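Local coordinates for protein 6-aminohexanoate-cyclic-dimer hydrolase (Arthrobacter sp., PDB 3A2Q) that hydrolyses the cyclic dimer of 6-aminohexanoate, a nylon-6 by-product, opening the ring to give the linear dimer, at residues Glu29-Ile32 with Ala33-Ala37; Gln105-Ala109 with Ala110-Leu114; Pro140-Leu143 with Gly144-Val147; Asp98-Ala101 with Tyr102-Arg106. The protein carries 1 engineered substitution. All blocks are in the same frame, centred on the assembly; numbering follows the deposited sequence.

Contact 1: Glu29-Ile32 with Ala33-Ala37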
loop_
_atom_site.group_PDB
_atom_site.type_symbol
_atom_site.label_atom_id
_atom_site.label_comp_id
_atom_site.label_asym_id
_atom_site.label_seq_id
_atom_site.Cartn_x
_atom_site.Cartn_y
_atom_site.Cartn_z
ATOM N N GLU A 29 -21.056 -8.858 -13.022
ATOM C CA GLU A 29 -20.762 -9.830 -14.071
ATOM C C GLU A 29 -19.826 -9.248 -15.123
ATOM O O GLU A 29 -18.990 -9.959 -15.681
ATOM C CB GLU A 29 -22.057 -10.313 -14.730
ATOM C CG GLU A 29 -22.954 -11.123 -13.810
ATOM C CD GLU A 29 -22.226 -12.283 -13.154
ATOM O OE1 GLU A 29 -21.377 -12.907 -13.821
ATOM O OE2 GLU A 29 -22.511 -12.579 -11.973
ATOM N N ALA A 30 -19.969 -7.956 -15.394
ATOM C CA ALA A 30 -19.110 -7.291 -16.363
ATOM C C ALA A 30 -17.698 -7.242 -15.788
ATOM O O ALA A 30 -16.711 -7.337 -16.521
ATOM C CB ALA A 30 -19.616 -5.878 -16.637
ATOM N N THR A 31 -17.612 -7.103 -14.468
ATOM C CA THR A 31 -16.326 -7.049 -13.783
ATOM C C THR A 31 -15.683 -8.435 -13.719
ATOM O O THR A 31 -14.483 -8.580 -13.953
ATOM C CB THR A 31 -16.487 -6.488 -12.351
ATOM O OG1 THR A 31 -17.033 -5.163 -12.416
ATOM C CG2 THR A 31 -15.143 -6.444 -11.642
ATOM N N ILE A 32 -16.483 -9.453 -13.407
ATOM C CA ILE A 32 -15.973 -10.820 -13.329
ATOM C C ILE A 32 -15.457 -11.286 -14.693
ATOM O O ILE A 32 -14.412 -11.932 -14.783
ATOM C CB ILE A 32 -17.066 -11.805 -12.844
ATOM C CG1 ILE A 32 -17.504 -11.440 -11.425
ATOM C CG2 ILE A 32 -16.535 -13.231 -12.874
ATOM C CD1 ILE A 32 -18.606 -12.318 -10.872
ATOM N N ALA A 33 -16.191 -10.953 -15.751
ATOM C CA ALA A 33 -15.792 -11.339 -17.100
ATOM C C ALA A 33 -14.436 -10.719 -17.415
ATOM O O ALA A 33 -13.535 -11.390 -17.923
ATOM C CB ALA A 33 -16.833 -10.866 -18.108
ATOM N N HIS A 34 -14.302 -9.434 -17.103
ATOM C CA HIS A 34 -13.063 -8.706 -17.343
ATOM C C HIS A 34 -11.909 -9.361 -16.587
ATOM O O HIS A 34 -10.817 -9.533 -17.128
ATOM C CB HIS A 34 -13.227 -7.249 -16.904
ATOM C CG HIS A 34 -12.009 -6.409 -17.128
ATOM N ND1 HIS A 34 -11.459 -6.212 -18.376
ATOM C CD2 HIS A 34 -11.234 -5.715 -16.262
ATOM C CE1 HIS A 34 -10.399 -5.431 -18.269
ATOM N NE2 HIS A 34 -10.241 -5.116 -16.997
ATOM N N VAL A 35 -12.158 -9.731 -15.335
ATOM C CA VAL A 35 -11.142 -10.377 -14.510
ATOM C C VAL A 35 -10.682 -11.686 -15.152
ATOM O O VAL A 35 -9.486 -11.956 -15.258
ATOM C CB VAL A 35 -11.687 -10.675 -13.090
ATOM C CG1 VAL A 35 -10.687 -11.496 -12.300
ATOM C CG2 VAL A 35 -11.975 -9.373 -12.364
ATOM N N GLN A 36 -11.642 -12.497 -15.582
ATOM C CA GLN A 36 -11.338 -13.781 -16.208
ATOM C C GLN A 36 -10.483 -13.646 -17.466
ATOM O O GLN A 36 -9.636 -14.496 -17.747
ATOM C CB GLN A 36 -12.638 -14.503 -16.555
ATOM C CG GLN A 36 -13.514 -14.788 -15.351
ATOM C CD GLN A 36 -14.765 -15.553 -15.718
ATOM O OE1 GLN A 36 -15.579 -15.091 -16.520
ATOM N NE2 GLN A 36 -14.924 -16.733 -15.130
ATOM N N ALA A 37 -10.705 -12.572 -18.213
ATOM C CA ALA A 37 -9.975 -12.324 -19.451
ATOM C C ALA A 37 -8.582 -11.722 -19.273
ATOM O O ALA A 37 -7.617 -12.167 -19.900
ATOM C CB ALA A 37 -10.806 -11.420 -20.354
#
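Glu-29 to Ala-37 form about two and a half turns of one helix, and four successive backbone bonds join Glu-29-Ile-32 to Ala-33-Ala-37. Ala-33 N bonds to Glu-29 O at 3.0 Å, and the series runs on through His-34 to Ala-30 and Val-35 to Thr-31. Gln-36 N closes it on Ile-32 O at 2.9 Å. That same oxygen is brushed by Gln-36 CG, 3.0 Å from Ile-32 O, because CG lies beside the residue's own backbone N (chi1 -60°). The extended glutamine chain then crosses Ile-32 at a slant, and its CD comes to 4.1 Å from Ile-32 CG2. One residue earlier on each side, Val-35 lays CG2 against the carbonyl of Thr-31, 3.1 Å from Thr-31 O, while the methyls Thr-31 CG2 and Val-35 CG2 meet more loosely at 4.4 Å. Thr-31 turns its hydroxyl back to Leu-27 O. The buried face made by Thr-31, Ile-32 and Val-35 rests on Leu-115 of strand 113-118, and Phe-50 of helix 50-59 packs on Ile-32 and Val-35. Glu-29 forms a salt bridge with Arg-54 of that neighbouring helix, and His-34 NE2 bonds to Ala-160 O just past helix 152-159.

Contact 2: Gln105-Ala109 with Ala110-Leu114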
loop_
_atom_site.group_PDB
_atom_site.type_symbol
_atom_site.label_atom_id
_atom_site.label_comp_id
_atom_site.label_asym_id
_atom_site.label_seq_id
_atom_site.Cartn_x
_atom_site.Cartn_y
_atom_site.Cartn_z
ATOM N N GLN A 105 -15.579 -6.056 7.382
ATOM C CA GLN A 105 -16.955 -5.811 7.814
ATOM C C GLN A 105 -17.402 -4.408 7.427
ATOM O O GLN A 105 -18.527 -4.212 6.964
ATOM C CB GLN A 105 -17.083 -5.980 9.327
ATOM C CG GLN A 105 -16.677 -7.348 9.840
ATOM C CD GLN A 105 -16.921 -7.495 11.327
ATOM O OE1 GLN A 105 -16.591 -6.605 12.112
ATOM N NE2 GLN A 105 -17.493 -8.624 11.726
ATOM N N ARG A 106 -16.516 -3.433 7.626
ATOM C CA ARG A 106 -16.805 -2.040 7.301
ATOM C C ARG A 106 -17.099 -1.849 5.813
ATOM O O ARG A 106 -18.003 -1.100 5.447
ATOM C CB ARG A 106 -15.625 -1.138 7.706
ATOM C CG ARG A 106 -15.515 -0.837 9.204
ATOM C CD ARG A 106 -16.740 -0.078 9.711
ATOM N NE ARG A 106 -16.528 0.503 11.035
ATOM C CZ ARG A 106 -15.784 1.581 11.272
ATOM N NH1 ARG A 106 -15.177 2.208 10.272
ATOM N NH2 ARG A 106 -15.645 2.031 12.513
ATOM N N MET A 107 -16.325 -2.514 4.961
ATOM C CA MET A 107 -16.513 -2.414 3.514
ATOM C C MET A 107 -17.860 -2.991 3.073
ATOM O O MET A 107 -18.566 -2.394 2.251
ATOM C CB MET A 107 -15.383 -3.146 2.783
ATOM C CG MET A 107 -14.025 -2.443 2.850
ATOM S SD MET A 107 -14.010 -0.850 2.001
ATOM C CE MET A 107 -13.713 -1.397 0.302
ATOM N N ARG A 108 -18.211 -4.152 3.616
ATOM C CA ARG A 108 -19.475 -4.801 3.273
ATOM C C ARG A 108 -20.671 -3.962 3.717
ATOM O O ARG A 108 -21.664 -3.858 2.998
ATOM C CB ARG A 108 -19.551 -6.193 3.911
ATOM C CG ARG A 108 -20.781 -6.987 3.492
ATOM C CD ARG A 108 -20.727 -8.427 3.977
ATOM N NE ARG A 108 -20.837 -8.539 5.429
ATOM C CZ ARG A 108 -19.896 -9.056 6.213
ATOM N NH1 ARG A 108 -18.762 -9.510 5.691
ATOM N NH2 ARG A 108 -20.092 -9.128 7.524
ATOM N N ALA A 109 -20.574 -3.365 4.901
ATOM C CA ALA A 109 -21.653 -2.534 5.423
ATOM C C ALA A 109 -21.837 -1.297 4.552
ATOM O O ALA A 109 -22.928 -0.724 4.486
ATOM C CB ALA A 109 -21.349 -2.119 6.862
ATOM N N ALA A 110 -20.762 -0.890 3.883
ATOM C CA ALA A 110 -20.793 0.280 3.016
ATOM C C ALA A 110 -21.413 -0.033 1.658
ATOM O O ALA A 110 -21.778 0.877 0.917
ATOM C CB ALA A 110 -19.381 0.825 2.827
ATOM N N GLY A 111 -21.521 -1.315 1.328
ATOM C CA GLY A 111 -22.106 -1.693 0.054
ATOM C C GLY A 111 -21.143 -2.330 -0.931
ATOM O O GLY A 111 -21.548 -2.748 -2.016
ATOM N N PHE A 112 -19.866 -2.400 -0.566
ATOM C CA PHE A 112 -18.847 -3.002 -1.425
ATOM C C PHE A 112 -19.000 -4.520 -1.415
ATOM O O PHE A 112 -19.475 -5.089 -0.433
ATOM C CB PHE A 112 -17.444 -2.635 -0.915
ATOM C CG PHE A 112 -17.035 -1.211 -1.199
ATOM C CD1 PHE A 112 -16.662 -0.823 -2.482
ATOM C CD2 PHE A 112 -17.013 -0.260 -0.183
ATOM C CE1 PHE A 112 -16.271 0.493 -2.749
ATOM C CE2 PHE A 112 -16.624 1.059 -0.440
ATOM C CZ PHE A 112 -16.254 1.434 -1.724
ATOM N N VAL A 113 -18.611 -5.179 -2.503
ATOM C CA VAL A 113 -18.696 -6.638 -2.564
ATOM C C VAL A 113 -17.288 -7.220 -2.716
ATOM O O VAL A 113 -16.520 -6.789 -3.575
ATOM C CB VAL A 113 -19.612 -7.121 -3.741
ATOM C CG1 VAL A 113 -20.961 -6.408 -3.672
ATOM C CG2 VAL A 113 -18.952 -6.876 -5.085
ATOM N N LEU A 114 -16.945 -8.180 -1.861
ATOM C CA LEU A 114 -15.625 -8.800 -1.899
ATOM C C LEU A 114 -15.474 -9.688 -3.128
ATOM O O LEU A 114 -16.016 -10.792 -3.178
ATOM C CB LEU A 114 -15.387 -9.620 -0.629
ATOM C CG LEU A 114 -14.005 -10.259 -0.508
ATOM C CD1 LEU A 114 -12.936 -9.198 -0.737
ATOM C CD2 LEU A 114 -13.848 -10.900 0.865
HETATM O O HOH W 1 -22.083 -5.093 0.682
#
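Met-107 and Phe-112 make the tight side of this helix end. The methionine chain folds twice, at chi2 (-65°) and chi3, swinging CE over one face of the Phe-112 ring, 3.7 Å from its centroid, in a CH-pi contact offset toward CD2. Met-107 SD lies further out and oblique, 4.5 Å from the same centroid: a Met-aromatic contact as well. Met-107 O lies in the ring plane at the edge and accepts Phe-112 N at 3.1 Å. Leu-225 and Tyr-69 touch both side chains, and Phe-64 stacks with the ring. Replacing the phenylalanine with an alanine would probably open a gap under Met-107 CE and leave the methionine end free to turn. The other side is looser: Arg-108 and Ala-109 are exposed, and a water donates to both Arg-108 O (2.7 Å) and Phe-112 O (2.8 Å), bridging the last turn and the chain beyond. Gly-111 N bonds to Arg-108 O at 3.0 Å. With Gly-111 at positive phi (113°), this bond and that from Phe-112 N to Met-107 O make a Schellman motif; Met-107 against Phe-112 is the C3 to C'' hydrophobic contact that commonly accompanies it, here where helix 102-110 turns into strand 113-118.

Contact 3: Pro140-Leu143 with Gly144-Val147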
loop_
_atom_site.group_PDB
_atom_site.type_symbol
_atom_site.label_atom_id
_atom_site.label_comp_id
_atom_site.label_asym_id
_atom_site.label_seq_id
_atom_site.Cartn_x
_atom_site.Cartn_y
_atom_site.Cartn_z
ATOM N N PRO A 140 0.709 -4.414 -15.627
ATOM C CA PRO A 140 -0.206 -4.185 -16.751
ATOM C C PRO A 140 0.379 -3.224 -17.790
ATOM O O PRO A 140 0.005 -3.260 -18.963
ATOM C CB PRO A 140 -1.453 -3.610 -16.079
ATOM C CG PRO A 140 -1.394 -4.180 -14.685
ATOM C CD PRO A 140 0.061 -4.099 -14.342
ATOM N N TRP A 141 1.293 -2.361 -17.354
ATOM C CA TRP A 141 1.914 -1.400 -18.256
ATOM C C TRP A 141 3.039 -2.042 -19.064
ATOM O O TRP A 141 3.375 -1.572 -20.146
ATOM C CB TRP A 141 2.462 -0.195 -17.475
ATOM C CG TRP A 141 1.407 0.583 -16.739
ATOM C CD1 TRP A 141 0.842 0.265 -15.538
ATOM C CD2 TRP A 141 0.758 1.781 -17.183
ATOM N NE1 TRP A 141 -0.123 1.189 -15.205
ATOM C CE2 TRP A 141 -0.196 2.131 -16.198
ATOM C CE3 TRP A 141 0.888 2.594 -18.317
ATOM C CZ2 TRP A 141 -1.019 3.260 -16.314
ATOM C CZ3 TRP A 141 0.064 3.722 -18.433
ATOM C CH2 TRP A 141 -0.875 4.039 -17.435
ATOM N N ASN A 142 3.618 -3.109 -18.521
ATOM C CA ASN A 142 4.705 -3.843 -19.168
ATOM C C ASN A 142 4.845 -5.179 -18.437
ATOM O O ASN A 142 5.419 -5.242 -17.353
ATOM C CB ASN A 142 6.008 -3.053 -19.059
ATOM C CG ASN A 142 7.106 -3.630 -19.913
ATOM O OD1 ASN A 142 7.282 -4.844 -19.978
ATOM N ND2 ASN A 142 7.867 -2.758 -20.565
ATOM N N LEU A 143 4.333 -6.244 -19.047
ATOM C CA LEU A 143 4.350 -7.580 -18.441
ATOM C C LEU A 143 5.706 -8.131 -18.006
ATOM O O LEU A 143 5.776 -9.088 -17.229
ATOM C CB LEU A 143 3.658 -8.572 -19.377
ATOM C CG LEU A 143 2.203 -8.205 -19.681
ATOM C CD1 LEU A 143 1.607 -9.204 -20.663
ATOM C CD2 LEU A 143 1.400 -8.177 -18.382
ATOM N N GLY A 144 6.784 -7.535 -18.494
ATOM C CA GLY A 144 8.096 -8.005 -18.096
ATOM C C GLY A 144 8.606 -7.251 -16.884
ATOM O O GLY A 144 9.718 -7.495 -16.420
ATOM N N ARG A 145 7.784 -6.345 -16.353
ATOM C CA ARG A 145 8.178 -5.539 -15.199
ATOM C C ARG A 145 7.442 -5.883 -13.912
ATOM O O ARG A 145 6.313 -6.361 -13.931
ATOM C CB ARG A 145 7.947 -4.047 -15.476
ATOM C CG ARG A 145 8.691 -3.464 -16.653
ATOM C CD ARG A 145 10.195 -3.395 -16.439
ATOM N NE ARG A 145 10.812 -2.671 -17.547
ATOM C CZ ARG A 145 11.185 -1.395 -17.506
ATOM N NH1 ARG A 145 11.025 -0.680 -16.398
ATOM N NH2 ARG A 145 11.687 -0.821 -18.591
ATOM N N SER A 146 8.101 -5.600 -12.796
ATOM C CA SER A 146 7.550 -5.827 -11.468
ATOM C C SER A 146 6.375 -4.872 -11.235
ATOM O O SER A 146 6.183 -3.917 -11.986
ATOM C CB SER A 146 8.634 -5.568 -10.416
ATOM O OG SER A 146 8.091 -5.483 -9.106
ATOM N N VAL A 147 5.591 -5.143 -10.198
ATOM C CA VAL A 147 4.455 -4.292 -9.853
ATOM C C VAL A 147 4.713 -3.666 -8.487
ATOM O O VAL A 147 3.820 -3.067 -7.886
ATOM C CB VAL A 147 3.126 -5.093 -9.794
ATOM C CG1 VAL A 147 2.728 -5.546 -11.196
ATOM C CG2 VAL A 147 3.268 -6.300 -8.852
#
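Asn-142 and Arg-145 lie across one another at a slant, the aliphatic part of the arginine passing over the root of the asparagine amide. Arg-145 CG is the atom that touches, 3.6 Å from both Asn-142 CB and Asn-142 CG. Beyond it the chain bends at chi2 (-68°), and the guanidinium plane ends up 38° from the amide plane, neither stacked on it nor square to it. The guanidinium is held elsewhere, by a salt bridge from NH2 to Asp-445, while Met-447 packs on both side chains. The amide is oriented by its oxygen. Asn-142 carries CG opposite its backbone N (chi1 -170°), which turns OD1 forward along the chain, where it takes Gly-144 N at 3.1 Å, in the carbonyl plane and on a lone pair. The backbone oxygen of the same residue accepts Arg-145 N at 2.8 Å, so Asn-142 grips two successive amides with two different oxygens. A leucine here would probably leave Gly-144 N without its acceptor and allow the turn to flex. At the ends of the loop Pro-140 CD and Val-147 CG1 only just meet, at 4.4 Å, and both side chains rest on Ala-156 of helix 152-159; Leu-143 packs instead on Glu-41 and Ile-42 at the end of helix 24-42. The whole is an Asx turn nested in a type I beta turn from Asn-142 to Arg-145. It leads directly into the glycine- and serine-rich signature segment of the amidase family, which carries Ser-150, assigned by similarity to the charge relay system.

Contact 4: Asp98-Ala101 with Tyr102-Arg106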
loop_
_atom_site.group_PDB
_atom_site.type_symbol
_atom_site.label_atom_id
_atom_site.label_comp_id
_atom_site.label_asym_id
_atom_site.label_seq_id
_atom_site.Cartn_x
_atom_site.Cartn_y
_atom_site.Cartn_z
ATOM N N ASP A 98 -11.511 -17.975 9.958
ATOM C CA ASP A 98 -12.793 -18.206 10.617
ATOM C C ASP A 98 -13.599 -16.947 10.916
ATOM O O ASP A 98 -14.695 -17.034 11.472
ATOM C CB ASP A 98 -12.576 -18.979 11.918
ATOM C CG ASP A 98 -11.584 -18.297 12.836
ATOM O OD1 ASP A 98 -11.764 -17.095 13.119
ATOM O OD2 ASP A 98 -10.622 -18.962 13.275
ATOM N N HIS A 99 -13.075 -15.782 10.546
ATOM C CA HIS A 99 -13.789 -14.535 10.813
ATOM C C HIS A 99 -13.476 -13.433 9.805
ATOM O O HIS A 99 -12.620 -13.596 8.938
ATOM C CB HIS A 99 -13.429 -14.021 12.204
ATOM C CG HIS A 99 -12.010 -13.556 12.319
ATOM N ND1 HIS A 99 -10.947 -14.427 12.412
ATOM C CD2 HIS A 99 -11.476 -12.312 12.300
ATOM C CE1 HIS A 99 -9.819 -13.740 12.445
ATOM N NE2 HIS A 99 -10.113 -12.454 12.377
ATOM N N ASP A 100 -14.186 -12.315 9.939
ATOM C CA ASP A 100 -13.983 -11.146 9.087
ATOM C C ASP A 100 -13.187 -10.112 9.882
ATOM O O ASP A 100 -13.446 -9.899 11.068
ATOM C CB ASP A 100 -15.312 -10.485 8.691
ATOM C CG ASP A 100 -16.047 -11.223 7.591
ATOM O OD1 ASP A 100 -15.386 -11.811 6.709
ATOM O OD2 ASP A 100 -17.297 -11.189 7.596
ATOM N N ALA A 101 -12.219 -9.474 9.239
ATOM C CA ALA A 101 -11.452 -8.434 9.916
ATOM C C ALA A 101 -12.385 -7.233 9.957
ATOM O O ALA A 101 -13.327 -7.158 9.170
ATOM C CB ALA A 101 -10.199 -8.094 9.122
ATOM N N TYR A 102 -12.145 -6.299 10.872
ATOM C CA TYR A 102 -12.993 -5.117 10.956
ATOM C C TYR A 102 -13.054 -4.405 9.604
ATOM O O TYR A 102 -14.112 -3.939 9.191
ATOM C CB TYR A 102 -12.460 -4.157 12.022
ATOM C CG TYR A 102 -12.612 -4.648 13.446
ATOM C CD1 TYR A 102 -11.581 -4.480 14.371
ATOM C CD2 TYR A 102 -13.795 -5.255 13.881
ATOM C CE1 TYR A 102 -11.719 -4.900 15.691
ATOM C CE2 TYR A 102 -13.943 -5.678 15.207
ATOM C CZ TYR A 102 -12.899 -5.495 16.106
ATOM O OH TYR A 102 -13.034 -5.876 17.428
ATOM N N PHE A 103 -11.914 -4.319 8.921
ATOM C CA PHE A 103 -11.847 -3.665 7.617
ATOM C C PHE A 103 -12.873 -4.284 6.671
ATOM O O PHE A 103 -13.631 -3.573 6.013
ATOM C CB PHE A 103 -10.446 -3.826 7.001
ATOM C CG PHE A 103 -10.248 -3.059 5.713
ATOM C CD1 PHE A 103 -9.720 -1.773 5.728
ATOM C CD2 PHE A 103 -10.600 -3.620 4.488
ATOM C CE1 PHE A 103 -9.544 -1.053 4.543
ATOM C CE2 PHE A 103 -10.431 -2.912 3.300
ATOM C CZ PHE A 103 -9.902 -1.625 3.327
ATOM N N VAL A 104 -12.881 -5.614 6.606
ATOM C CA VAL A 104 -13.803 -6.336 5.734
ATOM C C VAL A 104 -15.265 -6.079 6.091
ATOM O O VAL A 104 -16.095 -5.892 5.208
ATOM C CB VAL A 104 -13.517 -7.858 5.765
ATOM C CG1 VAL A 104 -14.590 -8.615 4.996
ATOM C CG2 VAL A 104 -12.155 -8.133 5.151
ATOM N N GLN A 105 -15.579 -6.056 7.382
ATOM C CA GLN A 105 -16.955 -5.811 7.814
ATOM C C GLN A 105 -17.402 -4.408 7.427
ATOM O O GLN A 105 -18.527 -4.212 6.964
ATOM C CB GLN A 105 -17.083 -5.980 9.327
ATOM C CG GLN A 105 -16.677 -7.348 9.840
ATOM C CD GLN A 105 -16.921 -7.495 11.327
ATOM O OE1 GLN A 105 -16.591 -6.605 12.112
ATOM N NE2 GLN A 105 -17.493 -8.624 11.726
ATOM N N ARG A 106 -16.516 -3.433 7.626
ATOM C CA ARG A 106 -16.805 -2.040 7.301
ATOM C C ARG A 106 -17.099 -1.849 5.813
ATOM O O ARG A 106 -18.003 -1.100 5.447
ATOM C CB ARG A 106 -15.625 -1.138 7.706
ATOM C CG ARG A 106 -15.515 -0.837 9.204
ATOM C CD ARG A 106 -16.740 -0.078 9.711
ATOM N NE ARG A 106 -16.528 0.503 11.035
ATOM C CZ ARG A 106 -15.784 1.581 11.272
ATOM N NH1 ARG A 106 -15.177 2.208 10.272
ATOM N NH2 ARG A 106 -15.645 2.031 12.513
HETATM O O HOH W 2 -18.489 -10.826 10.108
#
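Tyr-102 and Ala-101 adjoin where the chain enters helix 102-110: Tyr-102 CB lies 3.7 Å from Ala-101 C, and that carbon sits oblique to the tyrosine ring. At the edge of the ring, in its plane, is Gln-105 OE1, one turn on; Arg-233 adds a cation-pi contact. The His-99 ring has the Asp-98 carboxylate at its edge, and His-99 ND1 bonds to Asp-98 OD1 at 2.9 Å, close to the ring plane but from above the carboxylate plane. The carboxylate of Asp-100 meets Val-104, the two side chains crossing at about a right angle. Asp-100 CG lies beside its backbone N (chi1 -78°), which brings OD1 to 3.7 Å from Val-104 CG1. Asp-100 CB, for its part, packs against Gln-105 CG at 3.6 Å. The two polar ends are then tied by a water that donates to Asp-100 OD2 (2.8 Å) and accepts from Gln-105 NE2 (2.9 Å). Gln-105 N bonds to Ala-101 O at 3.1 Å and opens the helical bonding. Ala-101 is the N-cap yet has no polar side chain to cap with. The acid one residue earlier is instead engaged at both oxygens, OD1 by Gln-79 N and OD2 by the water and by Arg-108; so many donors, with the positive end of the helix close by, would be expected to favour the ionised carboxylate.

Contacts 2 and 4 are the two ends of helix 102-110: they share Gln-105 and Arg-106, and the salt bridge from Arg-108 NH1 to Asp-100 OD2 (2.9 Å) ties the far turn back to the entry. Contact 1 comes within about 8 Å of contact 2 at the nearest atoms without touching: it packs on Leu-115 of strand 113-118, whose first residues belong to contact 2. Contact 3 stands about 18 Å, nearest atoms, from contacts 2 and 4, but near the probable catalytic centre: the Val-147 side chain is about 9 Å from that of Ser-150. Phe-103 of contact 4 is about 9 Å, between side chains, from Lys-72, like Ser-150 assigned to the charge relay system by similarity.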